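Local structure of beta-L-arabinobiosidase (Bacteroides thetaiotaomicron, 5MQR) at residues F961-P966 and N1043-A1048; Q953-M958 and S973-Q978; D174-P179 and G362-Y367. The protein probably hydrolyses glycosidic bonds in plant pectin, with arabinofuranosidase and possibly sialidase activity. All coordinates share one frame; numbering follows the deposited sequence. Where two conformers were deposited one is given.

Contact 1: residues F961-P966 and N1043-A1048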
loop_
_atom_site.group_PDB
_atom_site.type_symbol
_atom_site.label_atom_id
_atom_site.label_comp_id
_atom_site.label_asym_id
_atom_site.label_seq_id
_atom_site.Cartn_x
_atom_site.Cartn_y
_atom_site.Cartn_z
ATOM N N PHE A 961 -29.117 11.100 -3.049
ATOM C CA PHE A 961 -30.011 10.473 -3.999
ATOM C C PHE A 961 -29.344 9.255 -4.609
ATOM O O PHE A 961 -29.945 8.192 -4.650
ATOM C CB PHE A 961 -30.373 11.457 -5.098
ATOM C CG PHE A 961 -31.359 10.929 -6.097
ATOM C CD1 PHE A 961 -32.660 10.576 -5.703
ATOM C CD2 PHE A 961 -31.025 10.870 -7.465
ATOM C CE1 PHE A 961 -33.568 10.134 -6.643
ATOM C CE2 PHE A 961 -31.944 10.435 -8.401
ATOM C CZ PHE A 961 -33.200 10.053 -7.989
HETATM N N MSE A 962 -28.094 9.403 -5.033
HETATM C CA MSE A 962 -27.386 8.290 -5.676
HETATM C C MSE A 962 -27.023 7.178 -4.720
HETATM O O MSE A 962 -27.000 6.000 -5.109
HETATM C CB MSE A 962 -26.159 8.813 -6.389
HETATM C CG MSE A 962 -26.607 9.583 -7.626
HETATM SE SE MSE A 962 -25.059 10.423 -8.502
HETATM C CE MSE A 962 -24.384 8.785 -9.350
ATOM N N ASN A 963 -26.743 7.523 -3.471
ATOM C CA ASN A 963 -26.451 6.517 -2.457
ATOM C C ASN A 963 -27.682 5.834 -1.864
ATOM O O ASN A 963 -27.623 4.644 -1.606
ATOM C CB ASN A 963 -25.643 7.114 -1.302
ATOM C CG ASN A 963 -24.180 7.177 -1.602
ATOM O OD1 ASN A 963 -23.456 6.226 -1.309
ATOM N ND2 ASN A 963 -23.725 8.286 -2.201
ATOM N N ASN A 964 -28.767 6.578 -1.624
ATOM C CA ASN A 964 -29.843 6.091 -0.758
ATOM C C ASN A 964 -31.128 5.736 -1.496
ATOM O O ASN A 964 -32.019 5.187 -0.891
ATOM C CB ASN A 964 -30.136 7.114 0.356
ATOM C CG ASN A 964 -28.922 7.422 1.201
ATOM O OD1 ASN A 964 -28.055 6.577 1.391
ATOM N ND2 ASN A 964 -28.844 8.637 1.705
ATOM N N TYR A 965 -31.217 6.018 -2.795
ATOM C CA TYR A 965 -32.461 5.844 -3.547
ATOM C C TYR A 965 -32.213 4.881 -4.723
ATOM O O TYR A 965 -31.160 4.948 -5.347
ATOM C CB TYR A 965 -32.984 7.194 -4.060
ATOM C CG TYR A 965 -33.493 8.131 -2.974
ATOM C CD1 TYR A 965 -32.618 8.743 -2.069
ATOM C CD2 TYR A 965 -34.858 8.431 -2.868
ATOM C CE1 TYR A 965 -33.091 9.600 -1.078
ATOM C CE2 TYR A 965 -35.332 9.276 -1.888
ATOM C CZ TYR A 965 -34.446 9.858 -0.995
ATOM O OH TYR A 965 -34.926 10.694 -0.025
ATOM N N PRO A 966 -33.171 3.974 -5.007
ATOM C CA PRO A 966 -33.051 3.117 -6.185
ATOM C C PRO A 966 -33.415 3.957 -7.402
ATOM O O PRO A 966 -34.536 4.408 -7.550
ATOM C CB PRO A 966 -34.079 2.010 -5.930
ATOM C CG PRO A 966 -35.143 2.677 -5.103
ATOM C CD PRO A 966 -34.482 3.816 -4.348
ATOM N N ASN A 1043 -18.798 4.221 -0.940
ATOM C CA ASN A 1043 -19.399 4.025 -2.242
ATOM C C ASN A 1043 -18.938 5.156 -3.136
ATOM O O ASN A 1043 -19.645 6.146 -3.304
ATOM C CB ASN A 1043 -20.925 3.996 -2.120
ATOM C CG ASN A 1043 -21.599 3.707 -3.443
ATOM O OD1 ASN A 1043 -21.097 2.905 -4.233
ATOM N ND2 ASN A 1043 -22.694 4.392 -3.719
ATOM N N PRO A 1044 -17.718 5.044 -3.677
ATOM C CA PRO A 1044 -17.200 6.109 -4.533
ATOM C C PRO A 1044 -18.039 6.329 -5.774
ATOM O O PRO A 1044 -18.455 5.378 -6.400
ATOM C CB PRO A 1044 -15.815 5.618 -4.932
ATOM C CG PRO A 1044 -15.496 4.517 -4.000
ATOM C CD PRO A 1044 -16.790 3.911 -3.591
ATOM N N LEU A 1045 -18.279 7.585 -6.110
ATOM C CA LEU A 1045 -18.997 7.933 -7.321
ATOM C C LEU A 1045 -18.007 8.401 -8.381
ATOM O O LEU A 1045 -18.135 9.469 -8.948
ATOM C CB LEU A 1045 -20.045 9.021 -7.023
ATOM C CG LEU A 1045 -20.988 8.718 -5.874
ATOM C CD1 LEU A 1045 -21.801 9.953 -5.533
ATOM C CD2 LEU A 1045 -21.853 7.510 -6.173
ATOM N N ILE A 1046 -16.987 7.608 -8.614
ATOM C CA ILE A 1046 -16.009 7.864 -9.646
ATOM C C ILE A 1046 -16.317 6.773 -10.663
ATOM O O ILE A 1046 -16.545 5.640 -10.275
ATOM C CB ILE A 1046 -14.607 7.749 -9.059
ATOM C CG1 ILE A 1046 -14.456 8.804 -7.983
ATOM C CG2 ILE A 1046 -13.540 7.936 -10.129
ATOM C CD1 ILE A 1046 -13.148 8.742 -7.229
ATOM N N PRO A 1047 -16.395 7.110 -11.961
ATOM C CA PRO A 1047 -16.600 6.024 -12.917
ATOM C C PRO A 1047 -15.437 5.050 -12.987
ATOM O O PRO A 1047 -14.288 5.379 -12.613
ATOM C CB PRO A 1047 -16.767 6.730 -14.268
ATOM C CG PRO A 1047 -16.484 8.171 -14.041
ATOM C CD PRO A 1047 -16.525 8.444 -12.574
ATOM N N ALA A 1048 -15.755 3.857 -13.466
ATOM C CA ALA A 1048 -14.748 2.863 -13.780
ATOM C C ALA A 1048 -13.828 3.452 -14.849
ATOM O O ALA A 1048 -14.302 4.075 -15.817
ATOM C CB ALA A 1048 -15.397 1.560 -14.280
HETATM O O HOH W 1 -24.418 4.602 -6.256
HETATM O O HOH W 2 -20.775 8.467 -2.483
#

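Contact 2: residues Q953-M958 and S973-Q978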
loop_
_atom_site.group_PDB
_atom_site.type_symbol
_atom_site.label_atom_id
_atom_site.label_comp_id
_atom_site.label_asym_id
_atom_site.label_seq_id
_atom_site.Cartn_x
_atom_site.Cartn_y
_atom_site.Cartn_z
ATOM N N GLN A 953 -25.024 22.416 -1.977
ATOM C CA GLN A 953 -26.303 21.831 -1.594
ATOM C C GLN A 953 -26.751 20.777 -2.626
ATOM O O GLN A 953 -27.097 19.639 -2.261
ATOM C CB GLN A 953 -27.385 22.896 -1.448
ATOM C CG GLN A 953 -27.201 23.738 -0.208
ATOM C CD GLN A 953 -28.311 24.751 -0.040
ATOM O OE1 GLN A 953 -28.571 25.563 -0.937
ATOM N NE2 GLN A 953 -28.991 24.702 1.119
ATOM N N THR A 954 -26.776 21.182 -3.896
ATOM C CA THR A 954 -27.189 20.298 -4.971
ATOM C C THR A 954 -26.342 18.999 -5.047
ATOM O O THR A 954 -26.881 17.897 -5.182
ATOM C CB THR A 954 -27.122 21.038 -6.307
ATOM O OG1 THR A 954 -27.934 22.218 -6.241
ATOM C CG2 THR A 954 -27.582 20.123 -7.475
ATOM N N LEU A 955 -25.028 19.145 -4.954
ATOM C CA LEU A 955 -24.121 17.995 -5.024
ATOM C C LEU A 955 -24.242 17.066 -3.819
ATOM O O LEU A 955 -24.102 15.861 -3.954
ATOM C CB LEU A 955 -22.682 18.467 -5.228
ATOM C CG LEU A 955 -22.421 18.975 -6.648
ATOM C CD1 LEU A 955 -21.199 19.885 -6.705
ATOM C CD2 LEU A 955 -22.255 17.840 -7.648
ATOM N N THR A 956 -24.523 17.635 -2.651
ATOM C CA THR A 956 -24.699 16.869 -1.424
ATOM C C THR A 956 -25.947 16.040 -1.566
ATOM O O THR A 956 -25.955 14.849 -1.313
ATOM C CB THR A 956 -24.779 17.810 -0.199
ATOM O OG1 THR A 956 -23.517 18.466 -0.044
ATOM C CG2 THR A 956 -25.101 17.044 1.100
ATOM N N ALA A 957 -27.019 16.715 -1.998
ATOM C CA ALA A 957 -28.303 16.089 -2.297
ATOM C C ALA A 957 -28.208 15.017 -3.380
ATOM O O ALA A 957 -28.830 13.960 -3.259
ATOM C CB ALA A 957 -29.289 17.169 -2.711
HETATM N N MSE A 958 -27.436 15.293 -4.435
HETATM C CA MSE A 958 -27.284 14.363 -5.569
HETATM C C MSE A 958 -26.611 13.101 -5.121
HETATM O O MSE A 958 -27.005 11.999 -5.514
HETATM C CB MSE A 958 -26.482 15.001 -6.682
HETATM C CG MSE A 958 -26.557 14.204 -7.968
HETATM SE SE MSE A 958 -25.413 14.996 -9.374
HETATM C CE MSE A 958 -25.549 16.947 -9.197
ATOM N N SER A 973 -20.647 9.192 -13.954
ATOM C CA SER A 973 -20.071 10.172 -14.876
ATOM C C SER A 973 -20.685 11.523 -14.714
ATOM O O SER A 973 -19.990 12.529 -14.818
ATOM C CB SER A 973 -20.247 9.755 -16.339
ATOM O OG SER A 973 -19.421 8.653 -16.558
ATOM N N VAL A 974 -21.992 11.541 -14.500
ATOM C CA VAL A 974 -22.680 12.779 -14.306
ATOM C C VAL A 974 -22.240 13.485 -13.019
ATOM O O VAL A 974 -22.000 14.692 -13.037
ATOM C CB VAL A 974 -24.218 12.604 -14.344
ATOM C CG1 VAL A 974 -24.928 13.907 -13.976
ATOM C CG2 VAL A 974 -24.643 12.167 -15.741
ATOM N N TYR A 975 -22.181 12.746 -11.919
ATOM C CA TYR A 975 -21.758 13.335 -10.653
ATOM C C TYR A 975 -20.292 13.809 -10.767
ATOM O O TYR A 975 -19.958 14.930 -10.354
ATOM C CB TYR A 975 -21.929 12.358 -9.464
ATOM C CG TYR A 975 -21.316 12.879 -8.193
ATOM C CD1 TYR A 975 -22.037 13.686 -7.313
ATOM C CD2 TYR A 975 -20.005 12.593 -7.879
ATOM C CE1 TYR A 975 -21.449 14.197 -6.147
ATOM C CE2 TYR A 975 -19.411 13.080 -6.729
ATOM C CZ TYR A 975 -20.128 13.882 -5.863
ATOM O OH TYR A 975 -19.501 14.350 -4.726
ATOM N N PHE A 976 -19.439 12.955 -11.317
ATOM C CA PHE A 976 -18.024 13.278 -11.472
ATOM C C PHE A 976 -17.845 14.533 -12.292
ATOM O O PHE A 976 -17.053 15.400 -11.931
ATOM C CB PHE A 976 -17.239 12.144 -12.152
ATOM C CG PHE A 976 -15.757 12.393 -12.211
ATOM C CD1 PHE A 976 -15.188 13.063 -13.295
ATOM C CD2 PHE A 976 -14.940 11.999 -11.168
ATOM C CE1 PHE A 976 -13.829 13.328 -13.338
ATOM C CE2 PHE A 976 -13.567 12.223 -11.217
ATOM C CZ PHE A 976 -13.008 12.903 -12.297
ATOM N N ARG A 977 -18.590 14.617 -13.389
ATOM C CA ARG A 977 -18.486 15.735 -14.316
ATOM C C ARG A 977 -18.859 17.053 -13.636
ATOM O O ARG A 977 -18.200 18.059 -13.856
ATOM C CB ARG A 977 -19.338 15.481 -15.573
ATOM C CG ARG A 977 -19.263 16.543 -16.670
ATOM C CD ARG A 977 -17.812 16.802 -17.111
ATOM N NE ARG A 977 -17.737 17.833 -18.148
ATOM C CZ ARG A 977 -16.647 18.543 -18.469
ATOM N NH1 ARG A 977 -15.477 18.376 -17.846
ATOM N NH2 ARG A 977 -16.734 19.459 -19.435
ATOM N N GLN A 978 -19.878 17.043 -12.786
ATOM C CA GLN A 978 -20.276 18.264 -12.080
ATOM C C GLN A 978 -19.266 18.647 -11.006
ATOM O O GLN A 978 -19.031 19.831 -10.800
ATOM C CB GLN A 978 -21.685 18.152 -11.487
ATOM C CG GLN A 978 -22.788 18.258 -12.526
ATOM C CD GLN A 978 -22.688 19.538 -13.362
ATOM O OE1 GLN A 978 -22.323 20.582 -12.851
ATOM N NE2 GLN A 978 -22.994 19.450 -14.639
HETATM O O HOH W 3 -21.371 15.260 -2.972
#

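Contact 3: residues D174-P179 and G362-Y367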
loop_
_atom_site.group_PDB
_atom_site.type_symbol
_atom_site.label_atom_id
_atom_site.label_comp_id
_atom_site.label_asym_id
_atom_site.label_seq_id
_atom_site.Cartn_x
_atom_site.Cartn_y
_atom_site.Cartn_z
ATOM N N ASP A 174 40.003 -31.782 -16.912
ATOM C CA ASP A 174 40.802 -31.155 -15.867
ATOM C C ASP A 174 40.037 -29.979 -15.262
ATOM O O ASP A 174 38.909 -29.727 -15.678
ATOM C CB ASP A 174 42.189 -30.756 -16.414
ATOM C CG ASP A 174 42.113 -29.902 -17.660
ATOM O OD1 ASP A 174 41.480 -28.815 -17.618
ATOM O OD2 ASP A 174 42.714 -30.325 -18.689
ATOM N N LYS A 175 40.651 -29.312 -14.270
ATOM C CA LYS A 175 40.114 -28.126 -13.541
ATOM C C LYS A 175 39.499 -27.067 -14.431
ATOM O O LYS A 175 38.535 -26.419 -14.046
ATOM C CB LYS A 175 41.246 -27.348 -12.804
ATOM C CG LYS A 175 42.010 -27.998 -11.652
ATOM C CD LYS A 175 43.083 -27.036 -11.111
ATOM C CE LYS A 175 43.659 -27.482 -9.759
ATOM N NZ LYS A 175 42.709 -27.295 -8.606
ATOM N N LYS A 176 40.161 -26.842 -15.573
ATOM C CA LYS A 176 39.900 -25.725 -16.501
ATOM C C LYS A 176 38.937 -26.066 -17.648
ATOM O O LYS A 176 38.456 -25.170 -18.323
ATOM C CB LYS A 176 41.250 -25.207 -17.079
ATOM C CG LYS A 176 41.602 -23.783 -16.652
ATOM C CD LYS A 176 42.993 -23.613 -16.037
ATOM C CE LYS A 176 42.969 -22.415 -15.080
ATOM N NZ LYS A 176 44.325 -21.916 -14.723
ATOM N N ASP A 177 38.665 -27.358 -17.842
ATOM C CA ASP A 177 37.829 -27.854 -18.925
ATOM C C ASP A 177 36.382 -27.439 -18.718
ATOM O O ASP A 177 35.967 -27.113 -17.609
ATOM C CB ASP A 177 37.966 -29.381 -19.023
ATOM C CG ASP A 177 37.450 -29.967 -20.341
ATOM O OD1 ASP A 177 37.019 -29.231 -21.254
ATOM O OD2 ASP A 177 37.485 -31.209 -20.447
ATOM N N ASP A 178 35.639 -27.405 -19.819
ATOM C CA ASP A 178 34.253 -26.948 -19.847
ATOM C C ASP A 178 33.314 -28.148 -20.120
ATOM O O ASP A 178 33.306 -28.685 -21.244
ATOM C CB ASP A 178 34.127 -25.902 -20.948
ATOM C CG ASP A 178 32.697 -25.510 -21.233
ATOM O OD1 ASP A 178 31.864 -25.488 -20.283
ATOM O OD2 ASP A 178 32.417 -25.209 -22.418
ATOM N N PRO A 179 32.529 -28.579 -19.100
ATOM C CA PRO A 179 31.609 -29.705 -19.312
ATOM C C PRO A 179 30.366 -29.346 -20.156
ATOM O O PRO A 179 29.660 -30.240 -20.631
ATOM C CB PRO A 179 31.199 -30.080 -17.882
ATOM C CG PRO A 179 31.251 -28.788 -17.140
ATOM C CD PRO A 179 32.448 -28.077 -17.712
ATOM N N GLY A 362 37.619 -23.057 -2.854
ATOM C CA GLY A 362 37.329 -23.912 -3.993
ATOM C C GLY A 362 37.240 -23.216 -5.354
ATOM O O GLY A 362 36.838 -22.041 -5.456
ATOM N N ASN A 363 37.615 -23.973 -6.387
ATOM C CA ASN A 363 37.611 -23.546 -7.798
ATOM C C ASN A 363 36.286 -22.857 -8.158
ATOM O O ASN A 363 35.213 -23.465 -8.002
ATOM C CB ASN A 363 37.832 -24.794 -8.695
ATOM C CG ASN A 363 38.242 -24.464 -10.137
ATOM O OD1 ASN A 363 38.638 -23.342 -10.445
ATOM N ND2 ASN A 363 38.170 -25.479 -11.026
ATOM N N TYR A 364 36.354 -21.609 -8.611
ATOM C CA TYR A 364 35.218 -20.810 -9.109
ATOM C C TYR A 364 34.114 -20.480 -8.115
ATOM O O TYR A 364 33.098 -19.874 -8.511
ATOM C CB TYR A 364 34.631 -21.384 -10.426
ATOM C CG TYR A 364 35.671 -21.558 -11.539
ATOM C CD1 TYR A 364 36.395 -20.472 -12.047
ATOM C CD2 TYR A 364 35.940 -22.827 -12.058
ATOM C CE1 TYR A 364 37.352 -20.654 -13.051
ATOM C CE2 TYR A 364 36.890 -23.023 -13.049
ATOM C CZ TYR A 364 37.592 -21.947 -13.550
ATOM O OH TYR A 364 38.531 -22.215 -14.532
ATOM N N LYS A 365 34.322 -20.809 -6.833
ATOM C CA LYS A 365 33.417 -20.348 -5.783
ATOM C C LYS A 365 33.576 -18.838 -5.626
ATOM O O LYS A 365 34.698 -18.344 -5.495
ATOM C CB LYS A 365 33.685 -21.082 -4.468
ATOM C CG LYS A 365 33.310 -22.560 -4.538
ATOM C CD LYS A 365 33.531 -23.301 -3.239
ATOM C CE LYS A 365 32.597 -22.841 -2.141
ATOM N NZ LYS A 365 32.764 -23.688 -0.950
ATOM N N SER A 366 32.462 -18.110 -5.704
ATOM C CA SER A 366 32.468 -16.658 -5.536
ATOM C C SER A 366 31.497 -16.202 -4.440
ATOM O O SER A 366 30.561 -16.908 -4.100
ATOM C CB SER A 366 32.155 -15.988 -6.866
ATOM O OG SER A 366 30.957 -16.498 -7.361
ATOM N N TYR A 367 31.738 -15.022 -3.888
ATOM C CA TYR A 367 31.050 -14.578 -2.679
ATOM C C TYR A 367 29.631 -14.095 -2.934
ATOM O O TYR A 367 29.411 -13.328 -3.856
ATOM C CB TYR A 367 31.809 -13.436 -1.992
ATOM C CG TYR A 367 33.193 -13.833 -1.580
ATOM C CD1 TYR A 367 33.391 -14.696 -0.491
ATOM C CD2 TYR A 367 34.306 -13.387 -2.277
ATOM C CE1 TYR A 367 34.668 -15.098 -0.112
ATOM C CE2 TYR A 367 35.591 -13.782 -1.904
ATOM C CZ TYR A 367 35.756 -14.634 -0.821
ATOM O OH TYR A 367 37.011 -15.009 -0.455
#

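Contact 1: residues F961-P966 and N1043-A1048
Asn963 and Asn1043 make the direct polar link here: Asn1043 ND2 donates to Asn963 OD1 at 3.1 Å, and the bond is nearly straight, with an N-H...O angle of 166°. The acceptor lies in the amide plane of Asn1043, whereas the donor comes from well above the carbonyl plane of Asn963. This fits two amide planes that stand almost perpendicular, 89° apart. Asn1043 holds CG anti to its own backbone nitrogen (chi1 -176°), which extends the amide toward the helix end.

Two waters reinforce the link. One accepts from Asn1043 ND2 and donates to Met962 O, so this amide nitrogen serves the helix both directly and through solvent. The other accepts from Asn963 ND2 at 3.0 Å and lies 2.7 Å from Asn1043 O. Asn963 ND2 also bonds to Ala959 O one turn back, which holds the amide against its own helix.

The apolar contact is a single one: Leu1045 CD2 meets Met962 CE at 4.3 Å, the selenomethionine reaching over with its last carbon. The other methyl, Leu1045 CD1, lies against the amide nitrogen of Asn963, 4.2 Å from ND2. Asp972 and Tyr975 of helix 972-985 also touch Met962 and Leu1045.

The arrangement is probably a junction between the helical, MGH1-like part, here the last turn of helix 948-964, and a loop of the C-terminal beta part assigned to the glycosyl hydrolase family 65 type.

Contact 2: residues Q953-M958 and S973-Q978
The carbonyl oxygen of Leu955 is approached by both a water and the ring of Tyr975. The water donates to Leu955 O at 3.0 Å and lies 2.7 Å from Tyr975 OH, bridging the helices, while Tyr975 CE1 comes edge-on to the same oxygen at 3.8 Å, with the oxygen in the plane of the ring.

Tyr975 carries CG anti to its backbone nitrogen (chi1 172°), which reaches the ring across toward segment 953-958. Leu955 CD2 meets CE1 of that ring at 4.0 Å and also packs on Gln978 CB at 3.9 Å. Beyond CB the chain of Gln978 bends, and its amide leads away. One turn on from Leu955, Met958 SE lies 4.2 Å from Tyr975 CD1: a Met-aromatic contact at the edge, the selenium lying 79° off the ring normal. Leu1024 and Leu1029 of helix 1022-1029 touch Leu955 and Tyr975 respectively.

The contact joins successive helices 948-964 and 972-985 of the MGH1-like helical part. Segments 953-958 and 973-978 run nearly antiparallel, at 157°, with their axes 11.2 Å apart at closest approach; these side chains meet between them. Chemically, the interface is buried and mainly apolar; its cross-helix polar link is indirect, through one water joining the phenol to a backbone carbonyl.

Contact 3: residues D174-P179 and G362-Y367
Asn363 and Tyr364 turn different ways from the middle of a type II turn, and both reach the turn at Lys175 and Lys176. In Asn363, CG lies anti to the backbone nitrogen (chi1 -164°), which drives the amide straight at the opposite loop. In Tyr364, CG is anti to the carbonyl carbon instead (chi1 -55°), and one face of the ring lies under the amide oxygen of Asn363. Asn363 was modelled in two conformers; its contacts described here are those of one of them and are therefore less certain.

In this conformer Asn363 ND2 donates to Lys175 O at 3.2 Å. The bond is distinctly bent, with an N-H...O angle of 141°. The acceptor sits in the amide plane of Asn363, but the donor is tilted from the carbonyl plane of Lys175. At the other end of the amide, Asn363 OD1 stands 3.1 Å above the plane of the Tyr364 ring, offset toward its rim. Lys175 O also meets the ring edge, 3.9 Å from Tyr364 CE2, and the phenol oxygen reaches Lys176: Tyr364 OH to Lys176 CG is 4.0 Å, the two side chains crossing at about a right angle.

Residues 174-177 are held by their own bonds. Asp174 OD1 accepts from Lys176 N at 3.1 Å with its anti lone pair, an Asx turn laid over the type I turn that Asp177 N closes on Asp174 O. Salt bridges from Asp174 to Arg137 and from Asp177 to Lys134 fix the loop further, while Asp97 receives the backbone N-H of Asn363.

This is a light surface contact between inter-strand loops of the sialidase-like propeller region: residues 174-179 join the second and third strands of one four-stranded blade, and residues 362-367 follow the outermost strand 349-350 of another.

How the contacts relate
From the N terminus, contact 3 comes first: it closes a loop of about 180 residues, bringing two propeller blades' loops together at the surface, and is complete before the others begin. The helical domain follows much later. Contact 2 closes the short connection between helices 948-964 and 972-985, and contact 1 opens inside it, on the same first helix, to close later on the C-terminal domain; the two therefore cross. They also touch, with Leu1045 CB 3.7 Å from Tyr975 CD2, making one continuous junction of two helices and a C-terminal loop. Contact 3 lies across the molecule, its centre about 72 Å from that of contact 2.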